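Local coordinates for Thiosulfate:glutathione sulfurtransferase (PDB 6BEV), which transfers sulfur from thiosulfate to glutathione, making S-sulfanylglutathione, a central intermediate of hydrogen sulfide metabolism, at residues L61-V65 against S66-S70. Residues are numbered along the deposited sequence; the frame is centred on the assembly and turned at random.
Sequences LNIPV and SELES
Glu67 reaches back to the CG-CD side of the Pro64 ring at the turn from the edge strand 61-62 into helix 65-73. Its CG stands beside the backbone N, with chi1 at -63°, and the chain runs extended beyond CG. The two side chains cross obliquely. OE2 of Glu67 lies 3.4 Å from CG of Pro64. The carboxylate carbon CD of Glu67 lies 3.6 Å from CD of Pro64. Glu67 N donates to Pro64 O at 2.8 Å, from above the carbonyl plane and bent to 144° at the hydrogen. One residue on, Leu68 N donates to Val65 O at 3.2 Å. A water donates to Val65 O and accepts from Glu69 N, so it takes the place of a direct bond between these atoms, which are 4.5 Å apart. On another side of the turn, Ile63 and Leu68 cross at about a right angle. The branch methyl CG2 of Ile63, anti to its backbone N, sits 3.9 Å from CD1 of Leu68. Phe79 also touches Ile63, and Ala108 touches Leu68. The side chain of Val65 lies about 7 Å from that of Cys99, the persulfide-forming residue. The Glu67 carboxylate is held at both oxygens, by a salt bridge from OE2 to Arg49 and a hydrogen bond between OE1 and Tyr83. These partners probably limit its rotation beside Pro64, and the arginine probably stabilises its negative charge.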
ATOM      1  N   LEU A  61      -5.131   3.550   2.012  1.00 11.05           N
ATOM      2  CA  LEU A  61      -5.069   4.809   1.281  1.00 11.08           C
ATOM      3  C   LEU A  61      -4.900   4.508  -0.202  1.00 10.77           C
ATOM      4  O   LEU A  61      -4.012   3.741  -0.576  1.00 10.92           O
ATOM      5  CB  LEU A  61      -3.862   5.610   1.767  1.00 11.56           C
ATOM      6  CG  LEU A  61      -3.648   6.934   1.052  1.00 12.70           C
ATOM      7  CD1 LEU A  61      -4.806   7.880   1.295  1.00 15.41           C
ATOM      8  CD2 LEU A  61      -2.340   7.555   1.497  1.00 13.40           C
ATOM      9  N   ASN A  62      -5.727   5.115  -1.050  1.00 10.97           N
ATOM     10  CA  ASN A  62      -5.639   4.873  -2.487  1.00 10.55           C
ATOM     11  C   ASN A  62      -4.604   5.806  -3.112  1.00 10.22           C
ATOM     12  O   ASN A  62      -4.802   7.026  -3.175  1.00 10.97           O
ATOM     13  CB  ASN A  62      -7.014   5.076  -3.107  1.00 11.77           C
ATOM     14  CG  ASN A  62      -7.057   4.853  -4.616  1.00 11.91           C
ATOM     15  OD1 ASN A  62      -7.819   5.515  -5.305  1.00 12.46           O
ATOM     16  ND2 ASN A  62      -6.265   3.927  -5.125  1.00 11.38           N
ATOM     17  N   ILE A  63      -3.502   5.220  -3.574  1.00 10.58           N
ATOM     18  CA  ILE A  63      -2.534   5.906  -4.427  1.00 10.91           C
ATOM     19  C   ILE A  63      -2.376   5.032  -5.655  1.00 11.24           C
ATOM     20  O   ILE A  63      -1.604   4.054  -5.632  1.00 11.13           O
ATOM     21  CB  ILE A  63      -1.165   6.142  -3.776  1.00 11.11           C
ATOM     22  CG1 ILE A  63      -1.311   6.845  -2.432  1.00 11.74           C
ATOM     23  CG2 ILE A  63      -0.311   6.952  -4.737  1.00 11.72           C
ATOM     24  CD1 ILE A  63       0.003   7.077  -1.709  1.00 13.39           C
ATOM     25  N   PRO A  64      -3.109   5.309  -6.729  1.00 11.16           N
ATOM     26  CA  PRO A  64      -2.965   4.492  -7.939  1.00 12.02           C
ATOM     27  C   PRO A  64      -1.497   4.377  -8.332  1.00 12.24           C
ATOM     28  O   PRO A  64      -0.713   5.324  -8.193  1.00 12.25           O
ATOM     29  CB  PRO A  64      -3.763   5.278  -8.981  1.00 12.64           C
ATOM     30  CG  PRO A  64      -4.826   5.976  -8.186  1.00 12.36           C
ATOM     31  CD  PRO A  64      -4.131   6.362  -6.895  1.00 11.95           C
ATOM     32  N   VAL A  65      -1.131   3.209  -8.860  1.00 12.46           N
ATOM     33  CA  VAL A  65       0.274   2.989  -9.176  1.00 12.94           C
ATOM     34  C   VAL A  65       0.799   4.047 -10.146  1.00 13.48           C
ATOM     35  O   VAL A  65       1.958   4.451 -10.052  1.00 14.25           O
ATOM     36  CB  VAL A  65       0.514   1.540  -9.645  1.00 14.92           C
ATOM     37  CG1 VAL A  65      -0.160   1.259 -10.986  1.00 16.26           C
ATOM     38  CG2 VAL A  65       2.013   1.232  -9.667  1.00 16.29           C
ATOM     39  N   SER A  66      -0.044   4.541 -11.057  1.00 13.64           N
ATOM     40  CA  SER A  66       0.377   5.579 -11.992  1.00 14.90           C
ATOM     41  C   SER A  66       0.649   6.921 -11.320  1.00 14.12           C
ATOM     42  O   SER A  66       1.296   7.783 -11.927  1.00 16.28           O
ATOM     43  CB  SER A  66      -0.688   5.780 -13.065  1.00 17.62           C
ATOM     44  OG  SER A  66      -1.929   6.135 -12.477  1.00 20.79           O
ATOM     45  N   GLU A  67       0.155   7.126 -10.099  1.00 12.54           N
ATOM     46  CA  GLU A  67       0.422   8.320  -9.303  1.00 12.18           C
ATOM     47  C   GLU A  67       1.543   8.132  -8.294  1.00 12.00           C
ATOM     48  O   GLU A  67       1.984   9.117  -7.699  1.00 12.58           O
ATOM     49  CB  GLU A  67      -0.824   8.735  -8.509  1.00 12.29           C
ATOM     50  CG  GLU A  67      -2.017   9.119  -9.356  1.00 12.56           C
ATOM     51  CD  GLU A  67      -3.265   9.438  -8.539  1.00 12.20           C
ATOM     52  OE1 GLU A  67      -3.153   9.858  -7.359  1.00 12.07           O
ATOM     53  OE2 GLU A  67      -4.372   9.261  -9.088  1.00 12.43           O
ATOM     54  N   LEU A  68       1.992   6.902  -8.063  1.00 11.55           N
ATOM     55  CA  LEU A  68       2.803   6.620  -6.880  1.00 11.72           C
ATOM     56  C   LEU A  68       4.178   7.271  -6.942  1.00 11.99           C
ATOM     57  O   LEU A  68       4.682   7.731  -5.912  1.00 11.83           O
ATOM     58  CB  LEU A  68       2.907   5.113  -6.662  1.00 12.50           C
ATOM     59  CG  LEU A  68       3.682   4.664  -5.420  1.00 13.21           C
ATOM     60  CD1 LEU A  68       3.082   5.201  -4.133  1.00 13.36           C
ATOM     61  CD2 LEU A  68       3.729   3.170  -5.370  1.00 14.16           C
ATOM     62  N   GLU A  69       4.824   7.277  -8.103  1.00 13.37           N
ATOM     63  CA  GLU A  69       6.116   7.943  -8.209  1.00 15.19           C
ATOM     64  C   GLU A  69       5.996   9.401  -7.791  1.00 13.17           C
ATOM     65  O   GLU A  69       6.775   9.895  -6.966  1.00 13.58           O
ATOM     66  CB  GLU A  69       6.615   7.816  -9.644  1.00 20.98           C
ATOM     67  CG  GLU A  69       7.983   8.338  -9.887  1.00 26.78           C
ATOM     68  CD  GLU A  69       8.602   7.669 -11.089  1.00 31.21           C
ATOM     69  OE1 GLU A  69       9.746   7.199 -10.980  1.00 32.16           O
ATOM     70  OE2 GLU A  69       7.919   7.573 -12.136  1.00 33.73           O
ATOM     71  N   SER A  70       5.010  10.104  -8.340  0.79 12.85           N
ATOM     72  CA  SER A  70       4.842  11.503  -7.989  0.79 13.20           C
ATOM     73  C   SER A  70       4.483  11.667  -6.519  0.79 12.31           C
ATOM     74  O   SER A  70       4.950  12.608  -5.869  0.79 13.13           O
ATOM     75  CB  SER A  70       3.821  12.169  -8.910  0.79 14.85           C
ATOM     76  OG  SER A  70       2.529  11.655  -8.700  0.79 16.39           O
TER
HETATM   77  O   HOH W   1       3.971   6.170 -10.669  1.00 17.58           O